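Local structure of esterase TesA (Pseudomonas aeruginosa, 4JGG) at residues Ala45-Arg50 with Arg188-Val193; Ala52-Asp57 with Asn192-Leu197; Asp68-Gly73 with Gln108-Ser113; Ala75-Leu80 with Ala112-Lys117; Glu165-Gly168 with Met173-Ala176. The protein hydrolyses carboxylic esters, preferring Tween detergents and p-nitrophenyl esters of short acyl chains, and shows low thioesterase activity towards palmitoyl-coenzyme A. One frame throughout, in Å; residues are numbered along the deposited sequence.

Interaction 1 (Ala45-Arg50 with Arg188-Val193); sequences ALLQKR and RLLENV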
# COMPACT_ATOMS: atom_id res chain seq x y z
N ALA A 45 3.70 4.86 -10.92
CA ALA A 45 4.20 5.22 -12.24
C ALA A 45 5.67 4.88 -12.38
O ALA A 45 6.12 4.44 -13.44
CB ALA A 45 3.99 6.70 -12.49
N LEU A 46 6.44 5.10 -11.31
CA LEU A 46 7.86 4.79 -11.34
C LEU A 46 8.07 3.28 -11.31
O LEU A 46 9.07 2.77 -11.84
CB LEU A 46 8.58 5.43 -10.15
CG LEU A 46 8.47 6.94 -9.95
CD1 LEU A 46 9.34 7.35 -8.76
CD2 LEU A 46 8.86 7.70 -11.19
N LEU A 47 7.15 2.58 -10.65
CA LEU A 47 7.19 1.12 -10.61
C LEU A 47 7.07 0.59 -12.03
O LEU A 47 7.84 -0.28 -12.45
CB LEU A 47 6.06 0.58 -9.73
CG LEU A 47 5.87 -0.95 -9.75
CD1 LEU A 47 7.16 -1.66 -9.38
CD2 LEU A 47 4.72 -1.41 -8.83
N GLN A 48 6.10 1.11 -12.77
CA GLN A 48 5.84 0.62 -14.12
C GLN A 48 7.05 0.86 -15.01
O GLN A 48 7.40 0.02 -15.84
CB GLN A 48 4.59 1.25 -14.73
CG GLN A 48 4.30 0.80 -16.16
CD GLN A 48 3.95 -0.69 -16.26
OE1 GLN A 48 2.77 -1.05 -16.42
NE2 GLN A 48 4.96 -1.55 -16.18
N LYS A 49 7.69 2.00 -14.84
CA LYS A 49 8.85 2.34 -15.65
C LYS A 49 10.06 1.47 -15.29
O LYS A 49 10.87 1.14 -16.16
CB LYS A 49 9.18 3.81 -15.50
CG LYS A 49 10.59 4.16 -15.92
CD LYS A 49 10.68 5.60 -16.38
CE LYS A 49 12.10 5.94 -16.83
NZ LYS A 49 12.48 5.20 -18.07
N ARG A 50 10.18 1.08 -14.03
CA ARG A 50 11.27 0.20 -13.62
C ARG A 50 11.03 -1.22 -14.10
O ARG A 50 11.97 -1.94 -14.39
CB ARG A 50 11.48 0.21 -12.10
CG ARG A 50 12.56 -0.78 -11.67
CD ARG A 50 12.91 -0.68 -10.20
NE ARG A 50 13.56 0.57 -9.85
CZ ARG A 50 13.95 0.88 -8.61
NH1 ARG A 50 13.76 0.01 -7.62
NH2 ARG A 50 14.53 2.04 -8.37
N ARG A 188 11.89 7.17 -3.16
CA ARG A 188 12.10 6.41 -1.93
C ARG A 188 10.96 5.43 -1.65
O ARG A 188 11.20 4.29 -1.27
CB ARG A 188 12.29 7.33 -0.72
CG ARG A 188 12.55 6.56 0.57
CD ARG A 188 13.93 5.92 0.53
NE ARG A 188 14.12 4.86 1.51
CZ ARG A 188 14.75 5.02 2.68
NH1 ARG A 188 15.22 6.21 3.02
NH2 ARG A 188 14.88 4.00 3.50
N LEU A 189 9.72 5.89 -1.81
CA LEU A 189 8.58 4.97 -1.78
C LEU A 189 8.85 3.75 -2.67
O LEU A 189 8.69 2.61 -2.23
CB LEU A 189 7.28 5.68 -2.17
CG LEU A 189 6.85 6.76 -1.17
CD1 LEU A 189 5.55 7.48 -1.61
CD2 LEU A 189 6.69 6.15 0.22
N LEU A 190 9.27 3.97 -3.92
CA LEU A 190 9.55 2.85 -4.82
C LEU A 190 10.69 1.98 -4.32
O LEU A 190 10.61 0.75 -4.37
CB LEU A 190 9.85 3.33 -6.25
CG LEU A 190 10.33 2.29 -7.27
CD1 LEU A 190 9.30 1.20 -7.54
CD2 LEU A 190 10.73 2.99 -8.56
N GLU A 191 11.76 2.62 -3.84
CA GLU A 191 12.85 1.90 -3.20
C GLU A 191 12.33 0.99 -2.09
O GLU A 191 12.80 -0.14 -1.93
CB GLU A 191 13.90 2.87 -2.63
CG GLU A 191 14.88 2.21 -1.65
CD GLU A 191 16.04 3.11 -1.22
OE1 GLU A 191 16.23 4.20 -1.79
OE2 GLU A 191 16.75 2.71 -0.28
N ASN A 192 11.37 1.47 -1.32
CA ASN A 192 10.90 0.71 -0.17
C ASN A 192 10.09 -0.53 -0.53
O ASN A 192 9.99 -1.46 0.27
CB ASN A 192 10.14 1.60 0.81
CG ASN A 192 11.06 2.54 1.55
OD1 ASN A 192 12.27 2.34 1.54
ND2 ASN A 192 10.50 3.56 2.20
N VAL A 193 9.52 -0.55 -1.73
CA VAL A 193 8.69 -1.67 -2.15
C VAL A 193 9.49 -2.66 -2.98
O VAL A 193 9.35 -3.86 -2.80
CB VAL A 193 7.45 -1.19 -2.98
CG1 VAL A 193 6.54 -2.36 -3.31
CG2 VAL A 193 6.69 -0.11 -2.25
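Leu-46, Leu-47 and Arg-50 gather round one side chain, Leu-190, where helices 43-53 and 186-197 cross in the alpha/beta/alpha fold of this SGNH (GDSL) hydrolase. The short segments cross at -59°, with 9.9 Å between their axes, and no hydrogen bond joins them. Leu-46 comes first and meets Leu-190 with the base of its side chain: its CB lies 3.6 Å from Leu-190 CD2. The carbonyl O of Leu-46 is near the same methyl, while the branched end of Leu-46 goes on to Gln-186 and Pro-187 at the start of the partner helix. Leu-47 takes the other branch of the fork, with its CA 3.7 Å from Leu-190 CD1. The Leu-47 and Leu-190 side chains cross at about a right angle, and Leu-47 CD1 is 4.0 Å from Leu-190 CD1. One turn after Leu-46, Arg-50 reaches across to this leucine. Its chain runs straight through CD and then bends (chi3 -67°), which lays the guanidinium flat over the CD2 methyl and also brings it into a cation-pi contact with Trp-194. Leu-190 CD2 sits 3.8 Å off the Arg-50 guanidinium plane, centred under one face, with Arg-50 CZ 3.9 Å away.

Interaction 2 (Ala52-Asp57 with Asn192-Leu197); sequences ADEGYD and NVWPTL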
# COMPACT_ATOMS: atom_id res chain seq x y z
N ALA A 52 9.45 -1.95 -16.86
CA ALA A 52 9.78 -1.85 -18.28
C ALA A 52 11.29 -1.87 -18.49
O ALA A 52 11.79 -2.62 -19.32
CB ALA A 52 9.17 -0.60 -18.86
N ASP A 53 12.01 -1.05 -17.73
CA ASP A 53 13.45 -0.92 -17.91
C ASP A 53 14.21 -2.20 -17.63
O ASP A 53 15.16 -2.54 -18.34
CB ASP A 53 14.02 0.20 -17.05
CG ASP A 53 13.61 1.56 -17.54
OD1 ASP A 53 13.11 1.65 -18.68
OD2 ASP A 53 13.78 2.53 -16.78
N GLU A 54 13.82 -2.91 -16.57
CA GLU A 54 14.57 -4.10 -16.20
C GLU A 54 14.04 -5.33 -16.92
O GLU A 54 14.35 -6.47 -16.56
CB GLU A 54 14.56 -4.27 -14.69
CG GLU A 54 15.03 -3.02 -13.97
CD GLU A 54 15.46 -3.29 -12.55
OE1 GLU A 54 15.42 -4.47 -12.14
OE2 GLU A 54 15.84 -2.33 -11.85
N GLY A 55 13.23 -5.09 -17.95
CA GLY A 55 12.76 -6.17 -18.81
C GLY A 55 11.79 -7.11 -18.14
O GLY A 55 11.80 -8.30 -18.43
N TYR A 56 10.96 -6.59 -17.25
CA TYR A 56 9.86 -7.37 -16.69
C TYR A 56 8.62 -7.09 -17.52
O TYR A 56 8.48 -6.01 -18.09
CB TYR A 56 9.60 -6.99 -15.24
CG TYR A 56 10.54 -7.65 -14.26
CD1 TYR A 56 11.61 -6.95 -13.73
CD2 TYR A 56 10.35 -8.96 -13.86
CE1 TYR A 56 12.46 -7.54 -12.82
CE2 TYR A 56 11.21 -9.57 -12.95
CZ TYR A 56 12.26 -8.85 -12.44
OH TYR A 56 13.12 -9.44 -11.54
N ASP A 57 7.74 -8.08 -17.61
CA ASP A 57 6.55 -7.93 -18.45
C ASP A 57 5.31 -7.92 -17.57
O ASP A 57 4.66 -8.95 -17.39
CB ASP A 57 6.47 -9.06 -19.48
CG ASP A 57 5.97 -8.58 -20.82
OD1 ASP A 57 4.78 -8.23 -20.92
OD2 ASP A 57 6.77 -8.55 -21.79
N ASN A 192 11.37 1.47 -1.32
CA ASN A 192 10.90 0.71 -0.17
C ASN A 192 10.09 -0.53 -0.53
O ASN A 192 9.99 -1.46 0.27
CB ASN A 192 10.14 1.60 0.81
CG ASN A 192 11.06 2.54 1.55
OD1 ASN A 192 12.27 2.34 1.54
ND2 ASN A 192 10.50 3.56 2.20
N VAL A 193 9.52 -0.55 -1.73
CA VAL A 193 8.69 -1.67 -2.15
C VAL A 193 9.49 -2.66 -2.98
O VAL A 193 9.35 -3.86 -2.80
CB VAL A 193 7.45 -1.19 -2.98
CG1 VAL A 193 6.54 -2.36 -3.31
CG2 VAL A 193 6.69 -0.11 -2.25
N TRP A 194 10.33 -2.16 -3.87
CA TRP A 194 10.97 -2.99 -4.90
C TRP A 194 11.61 -4.27 -4.36
O TRP A 194 11.34 -5.36 -4.88
CB TRP A 194 11.96 -2.17 -5.73
CG TRP A 194 12.59 -2.92 -6.89
CD1 TRP A 194 13.91 -3.29 -7.02
CD2 TRP A 194 11.95 -3.36 -8.09
NE1 TRP A 194 14.11 -3.94 -8.21
CE2 TRP A 194 12.92 -4.00 -8.89
CE3 TRP A 194 10.63 -3.29 -8.56
CZ2 TRP A 194 12.62 -4.56 -10.13
CZ3 TRP A 194 10.34 -3.85 -9.81
CH2 TRP A 194 11.33 -4.47 -10.57
N PRO A 195 12.46 -4.17 -3.33
CA PRO A 195 13.16 -5.34 -2.79
C PRO A 195 12.22 -6.46 -2.38
O PRO A 195 12.54 -7.63 -2.57
CB PRO A 195 13.85 -4.79 -1.54
CG PRO A 195 14.08 -3.36 -1.83
CD PRO A 195 12.91 -2.92 -2.69
N THR A 196 11.08 -6.10 -1.79
CA THR A 196 10.14 -7.08 -1.28
C THR A 196 9.25 -7.57 -2.42
O THR A 196 8.78 -8.71 -2.41
CB THR A 196 9.31 -6.50 -0.09
OG1 THR A 196 10.21 -6.18 0.99
CG2 THR A 196 8.29 -7.50 0.42
N LEU A 197 9.05 -6.72 -3.42
CA LEU A 197 8.26 -7.08 -4.61
C LEU A 197 9.02 -7.97 -5.59
O LEU A 197 8.48 -8.96 -6.10
CB LEU A 197 7.83 -5.81 -5.35
CG LEU A 197 7.23 -6.01 -6.75
CD1 LEU A 197 5.95 -6.83 -6.66
CD2 LEU A 197 6.98 -4.67 -7.43
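Glu-54 sends CG opposite its carbonyl carbon (chi1 -53°) and then runs extended, while Trp-194 directs its indole away from its own backbone N (chi1 -175°); the two side chains slide past each other head to tail. Glu-54 OE1 comes to 3.4 Å from Trp-194 CZ2, with the carboxylate and indole planes 78° apart. This is contact with a ring carbon, not a hydrogen bond: Trp-194 NE1 stays 4.2 Å from Glu-54 OE1. Tyr-56 meets the next ring atom, its CE1 lying 4.0 Å from Trp-194 CH2. The two six-membered rings form an oblique aromatic pair with centroids 5.9 Å apart. Helix 43-53 ends in a Schellman motif. Gly-55, with positive phi, is its C-prime residue; Gly-55 N bonds to Ala-52 O, and Tyr-56 N reaches back to Leu-51 O. The turn thus places both side chains on the same indole. The contact packs the turn just after helix 43-53 against Trp-194, near the C-terminal end of helix 186-197. Tyr-56 and Trp-194 also touch Leu-201, the last residue of the model, while Val-193, Thr-196 and Leu-197 rest on Leu-126 of strand 124-128.

Interaction 3 (Asp68-Gly73 with Gln108-Ser113); sequences DTSAGG and QQNLAS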
# COMPACT_ATOMS: atom_id res chain seq x y z
N ASP A 68 -9.86 6.26 0.86
CA ASP A 68 -10.23 4.85 1.01
C ASP A 68 -9.76 4.26 2.34
O ASP A 68 -8.78 4.73 2.92
CB ASP A 68 -9.70 4.02 -0.17
CG ASP A 68 -10.55 2.78 -0.46
OD1 ASP A 68 -11.70 2.71 0.02
OD2 ASP A 68 -10.07 1.88 -1.17
N THR A 69 -10.48 3.25 2.82
CA THR A 69 -10.22 2.63 4.11
C THR A 69 -10.14 1.14 3.90
O THR A 69 -10.43 0.66 2.82
CB THR A 69 -11.40 2.87 5.09
OG1 THR A 69 -12.62 2.45 4.48
CG2 THR A 69 -11.51 4.34 5.49
N SER A 70 -9.78 0.38 4.94
CA SER A 70 -9.74 -1.08 4.81
C SER A 70 -11.12 -1.63 4.43
O SER A 70 -11.23 -2.55 3.62
CB SER A 70 -9.22 -1.74 6.08
OG SER A 70 -10.13 -1.55 7.16
N ALA A 71 -12.18 -1.06 4.99
CA ALA A 71 -13.52 -1.51 4.66
C ALA A 71 -13.86 -1.19 3.21
O ALA A 71 -14.45 -2.01 2.51
CB ALA A 71 -14.55 -0.90 5.59
N GLY A 72 -13.47 -0.01 2.75
CA GLY A 72 -13.72 0.41 1.38
C GLY A 72 -12.97 -0.44 0.35
O GLY A 72 -13.54 -0.83 -0.68
N GLY A 73 -11.71 -0.73 0.63
CA GLY A 73 -10.93 -1.57 -0.26
C GLY A 73 -11.49 -2.98 -0.35
O GLY A 73 -11.52 -3.59 -1.42
N GLN A 108 -7.62 -5.29 10.92
CA GLN A 108 -7.03 -6.61 10.79
C GLN A 108 -8.00 -7.54 10.06
O GLN A 108 -7.60 -8.33 9.21
CB GLN A 108 -6.69 -7.17 12.18
CG GLN A 108 -5.59 -8.23 12.16
CD GLN A 108 -6.06 -9.56 11.61
OE1 GLN A 108 -7.26 -9.80 11.48
NE2 GLN A 108 -5.11 -10.43 11.27
N GLN A 109 -9.28 -7.43 10.37
CA GLN A 109 -10.30 -8.27 9.73
C GLN A 109 -10.44 -7.97 8.23
O GLN A 109 -10.40 -8.87 7.38
CB GLN A 109 -11.64 -8.05 10.44
CG GLN A 109 -12.78 -8.90 9.91
CD GLN A 109 -14.12 -8.49 10.50
OE1 GLN A 109 -14.50 -7.31 10.44
NE2 GLN A 109 -14.84 -9.45 11.07
N ASN A 110 -10.62 -6.69 7.91
CA ASN A 110 -10.76 -6.26 6.54
C ASN A 110 -9.55 -6.58 5.66
O ASN A 110 -9.70 -7.10 4.55
CB ASN A 110 -11.06 -4.76 6.49
CG ASN A 110 -12.42 -4.43 7.07
OD1 ASN A 110 -13.32 -5.27 7.08
ND2 ASN A 110 -12.57 -3.20 7.56
N LEU A 111 -8.35 -6.28 6.14
CA LEU A 111 -7.13 -6.54 5.37
C LEU A 111 -6.93 -8.04 5.17
O LEU A 111 -6.60 -8.49 4.09
CB LEU A 111 -5.90 -5.93 6.04
CG LEU A 111 -5.65 -4.42 6.05
CD1 LEU A 111 -4.40 -4.14 6.86
CD2 LEU A 111 -5.50 -3.85 4.63
N ALA A 112 -7.12 -8.80 6.24
CA ALA A 112 -7.04 -10.25 6.19
C ALA A 112 -7.96 -10.82 5.11
O ALA A 112 -7.52 -11.62 4.29
CB ALA A 112 -7.38 -10.85 7.55
N SER A 113 -9.22 -10.39 5.13
CA SER A 113 -10.23 -10.81 4.15
C SER A 113 -9.86 -10.40 2.72
O SER A 113 -10.05 -11.17 1.78
CB SER A 113 -11.60 -10.25 4.53
OG SER A 113 -12.59 -10.67 3.61
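Ser-70 and Asn-110 make the one hydrogen bond between segments 68-73 and 108-113, which lie at the start of helix 70-84 and within helix 104-121. Asn-110 ND2 donates to Ser-70 OG over 3.0 Å, nearly straight at 167°, and the hydroxyl oxygen lies in the plane of the amide. Ser-70 chi1 of 66° tucks OG between its backbone N and carbonyl carbon, on the side of the asparagine. The same OG is hydrogen-bonded to Asp-97 OD2, so two side chains grip this buried hydroxyl. A second polar bond stays within segment 68-73: Thr-69 occupies the N-cap position, and its OG1 accepts from Gly-72 N at 3.1 Å. Packing accompanies the bond between the segments: Ser-70 CB lies 3.6 Å from Asn-110 CB. Ala-71 borders the amide too, its CB 3.6 Å from Asn-110 ND2. Ala-71 N is also close to Asn-110 ND2, at 3.4 Å, but both are donors and no bond forms. Leu-111 only brushes Ser-70 CB. Further along, Leu-111 packs on Tyr-148 and Val-151 of helix 138-155, while Thr-69 leans on Asn-96 and Asp-97 of helix 95-99; the contact thus sits at a junction of four helices.

Interaction 4 (Ala75-Leu80 with Ala112-Lys117); sequences ARLPAL and ASMAQK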
# COMPACT_ATOMS: atom_id res chain seq x y z
N ALA A 75 -14.66 -3.85 0.17
CA ALA A 75 -15.90 -3.75 -0.59
C ALA A 75 -15.66 -3.72 -2.12
O ALA A 75 -16.43 -4.32 -2.87
CB ALA A 75 -16.70 -2.54 -0.16
N ARG A 76 -14.61 -3.03 -2.56
CA ARG A 76 -14.38 -2.81 -3.99
C ARG A 76 -13.38 -3.78 -4.65
O ARG A 76 -13.24 -3.80 -5.87
CB ARG A 76 -13.98 -1.35 -4.29
CG ARG A 76 -12.61 -0.92 -3.73
CD ARG A 76 -12.40 0.58 -3.93
NE ARG A 76 -11.10 1.06 -3.47
CZ ARG A 76 -10.06 1.28 -4.27
NH1 ARG A 76 -10.15 1.03 -5.57
NH2 ARG A 76 -8.93 1.74 -3.77
N LEU A 77 -12.71 -4.60 -3.85
CA LEU A 77 -11.74 -5.56 -4.39
C LEU A 77 -12.33 -6.66 -5.30
O LEU A 77 -11.79 -6.94 -6.37
CB LEU A 77 -10.87 -6.14 -3.26
CG LEU A 77 -9.86 -7.21 -3.67
CD1 LEU A 77 -8.74 -6.64 -4.53
CD2 LEU A 77 -9.30 -7.91 -2.44
N PRO A 78 -13.46 -7.27 -4.90
CA PRO A 78 -13.98 -8.37 -5.74
C PRO A 78 -14.20 -7.98 -7.21
O PRO A 78 -13.87 -8.76 -8.11
CB PRO A 78 -15.31 -8.72 -5.07
CG PRO A 78 -15.04 -8.38 -3.61
CD PRO A 78 -14.24 -7.13 -3.66
N ALA A 79 -14.72 -6.77 -7.44
CA ALA A 79 -14.92 -6.29 -8.80
C ALA A 79 -13.60 -6.14 -9.56
O ALA A 79 -13.51 -6.42 -10.76
CB ALA A 79 -15.68 -4.96 -8.79
N LEU A 80 -12.58 -5.65 -8.84
CA LEU A 80 -11.23 -5.47 -9.36
C LEU A 80 -10.58 -6.81 -9.69
O LEU A 80 -9.98 -6.96 -10.75
CB LEU A 80 -10.38 -4.70 -8.35
CG LEU A 80 -10.68 -3.21 -8.14
CD1 LEU A 80 -9.88 -2.64 -6.95
CD2 LEU A 80 -10.38 -2.41 -9.41
N ALA A 112 -7.12 -8.80 6.24
CA ALA A 112 -7.04 -10.25 6.19
C ALA A 112 -7.96 -10.82 5.11
O ALA A 112 -7.52 -11.62 4.29
CB ALA A 112 -7.38 -10.85 7.55
N SER A 113 -9.22 -10.39 5.13
CA SER A 113 -10.23 -10.81 4.15
C SER A 113 -9.86 -10.40 2.72
O SER A 113 -10.05 -11.17 1.78
CB SER A 113 -11.60 -10.25 4.53
OG SER A 113 -12.59 -10.67 3.61
N MET A 114 -9.32 -9.19 2.56
CA MET A 114 -8.80 -8.76 1.25
C MET A 114 -7.71 -9.69 0.76
O MET A 114 -7.68 -10.05 -0.41
CB MET A 114 -8.22 -7.33 1.30
CG MET A 114 -9.23 -6.19 1.44
SD MET A 114 -8.42 -4.56 1.25
CE MET A 114 -8.04 -4.55 -0.50
N ALA A 115 -6.78 -10.05 1.65
CA ALA A 115 -5.64 -10.89 1.28
C ALA A 115 -6.12 -12.29 0.97
O ALA A 115 -5.60 -12.96 0.07
CB ALA A 115 -4.59 -10.91 2.38
N GLN A 116 -7.12 -12.74 1.71
CA GLN A 116 -7.76 -14.03 1.45
C GLN A 116 -8.38 -14.06 0.06
O GLN A 116 -8.19 -15.01 -0.69
CB GLN A 116 -8.82 -14.31 2.52
CG GLN A 116 -9.44 -15.69 2.44
CD GLN A 116 -10.65 -15.75 1.54
OE1 GLN A 116 -11.35 -14.75 1.35
NE2 GLN A 116 -10.91 -16.92 0.96
N LYS A 117 -9.12 -13.00 -0.28
CA LYS A 117 -9.86 -12.98 -1.53
C LYS A 117 -8.92 -12.88 -2.73
O LYS A 117 -9.16 -13.50 -3.77
CB LYS A 117 -10.86 -11.82 -1.55
CG LYS A 117 -12.11 -12.06 -0.72
CD LYS A 117 -13.01 -10.83 -0.79
CE LYS A 117 -14.22 -10.93 0.14
NZ LYS A 117 -15.16 -12.01 -0.26
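Leu-77 pushes one methyl, CD2, against the backbone of helix 104-121 at Met-114, and it buries more surface here than any other residue of the two segments. With its CG anti to the backbone N (chi1 177°), the branch projects across the gap, and Leu-77 CD2 comes to rest 3.4 Å from Met-114 O and 3.8 Å from Met-114 CA. Met-114 contributes both ends of its side chain. Its CB lies 3.9 Å from Leu-77 CD2; the chain then runs out towards helix 70-84 and bends at its last torsion (chi3 71°), leaving Met-114 CE 4.1 Å from the same methyl. Root and tip of the methionine thus touch this methyl from neighbouring directions. Lys-117, one turn later and partly exposed, adds the aliphatic part of its side chain: its CB is 4.3 Å from Leu-77 CD2, and its CD lies 4.3 Å from Pro-78 CG. Pro-78 has no N-H to give to the turn before, and helix 70-84 kinks there. Segments 75-80 and 112-117 run almost parallel, 10° apart, and belong to crossover helices of successive beta-alpha-beta units in the flavodoxin-like parallel sheet of SGNH hydrolases. Beneath them, Met-114 meets Val-27 and Leu-80 meets Leu-25, both of strand 23-28, while Ala-112 packs on Val-151 of helix 138-155, the next helix along.

Interaction 5 (Glu165-Gly168 with Met173-Ala176); sequences EGVG and MMQA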
# COMPACT_ATOMS: atom_id res chain seq x y z
N GLU A 165 9.40 4.33 5.28
CA GLU A 165 10.74 4.48 5.83
C GLU A 165 11.51 5.59 5.11
O GLU A 165 11.56 5.61 3.89
CB GLU A 165 11.52 3.18 5.77
CG GLU A 165 12.96 3.31 6.26
CD GLU A 165 13.69 1.99 6.26
OE1 GLU A 165 13.02 0.94 6.09
OE2 GLU A 165 14.93 2.01 6.42
N GLY A 166 12.10 6.50 5.88
CA GLY A 166 12.89 7.58 5.32
C GLY A 166 12.05 8.66 4.65
O GLY A 166 12.59 9.59 4.04
N VAL A 167 10.72 8.53 4.74
CA VAL A 167 9.83 9.55 4.20
C VAL A 167 9.03 10.22 5.32
O VAL A 167 9.06 11.44 5.46
CB VAL A 167 8.85 8.97 3.14
CG1 VAL A 167 7.84 10.02 2.70
CG2 VAL A 167 9.64 8.43 1.95
N GLY A 168 8.33 9.40 6.11
CA GLY A 168 7.52 9.89 7.21
C GLY A 168 8.31 10.70 8.21
O GLY A 168 9.39 10.29 8.67
N MET A 173 10.49 15.50 2.43
CA MET A 173 9.88 14.27 1.93
C MET A 173 8.35 14.28 2.07
O MET A 173 7.64 13.69 1.26
CB MET A 173 10.49 13.05 2.62
CG MET A 173 11.97 12.88 2.32
SD MET A 173 12.25 12.71 0.56
CE MET A 173 12.71 10.99 0.47
N MET A 174 7.88 14.95 3.12
CA MET A 174 6.45 15.09 3.39
C MET A 174 5.93 16.43 2.88
O MET A 174 6.63 17.42 2.93
CB MET A 174 6.19 15.03 4.89
CG MET A 174 6.38 13.65 5.48
SD MET A 174 5.95 12.40 4.26
CE MET A 174 4.19 12.36 4.40
N GLN A 175 4.68 16.45 2.41
CA GLN A 175 4.02 17.72 2.18
C GLN A 175 3.71 18.31 3.56
O GLN A 175 3.85 17.63 4.57
CB GLN A 175 2.74 17.54 1.35
CG GLN A 175 2.99 16.86 -0.00
CD GLN A 175 1.71 16.58 -0.77
OE1 GLN A 175 0.74 17.33 -0.67
NE2 GLN A 175 1.70 15.49 -1.53
N ALA A 176 3.30 19.57 3.58
CA ALA A 176 3.10 20.33 4.82
C ALA A 176 2.17 19.68 5.86
O ALA A 176 2.34 19.89 7.07
CB ALA A 176 2.64 21.74 4.50
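Met-173 folds over the backbone of Gly-166 and Val-167, and its side chain can be followed atom by atom. CB starts the contact: Met-173 CB is 3.6 Å from Val-167 O and 4.0 Å from the methyl Val-167 CG1. Next comes Met-173 CG, 3.8 Å from the carbonyl Gly-166 O. From there the bends at chi2 and chi3 (-109°) bring the terminal methyl back to the same carbonyl, with Met-173 CE also 3.8 Å from Gly-166 O. CG and CE thus both lie against one side of this peptide oxygen, and these are carbon-to-oxygen contacts rather than hydrogen bonds. Its neighbour Met-174 meets the same valine methyl from another direction. Here the sulfur does the touching: Met-174 SD lies 3.4 Å from Val-167 CG1 and 3.5 Å from Val-167 O, and the two side chains cross at about a right angle. In this place Met-174 has a chi2 of -32°, well away from a staggered value. Its side chain is about 5 Å from that of His-180 and about 6 Å from that of Asp-177, probably the base and the acid of the catalytic triad, so this packing lies within the same connection that carries both residues. The whole contact lies in the long connection between strand 158-160 and helix 186-197. Val-167 leans on Arg-188 and Leu-189 of that helix, Met-173 also reaches Arg-188, and the backbone of Met-173 hydrogen-bonds with that of Ala-182.

Overall arrangement
Two pairs of contacts and a fifth make up the set. Interactions 1 and 2 share helices 43-53 and 186-197, with centres 7 Å apart, and merge where Leu-47 CD1 lies 3.6 Å from Leu-197 CD2. Interactions 3 and 4 share helices 70-84 and 104-121, with centres 8 Å apart, and are tied by the salt bridge from Arg-76 NE to Asp-68 OD2, 2.7 Å long. The centres of interactions 1 and 3 are 24 Å apart, on opposite sides of the chain's centre. Interaction 5 joins the first pair through Asn-192 ND2 and Glu-165 O, 2.9 Å apart, and is the contact that lies close to the presumed catalytic Asp-177 and His-180.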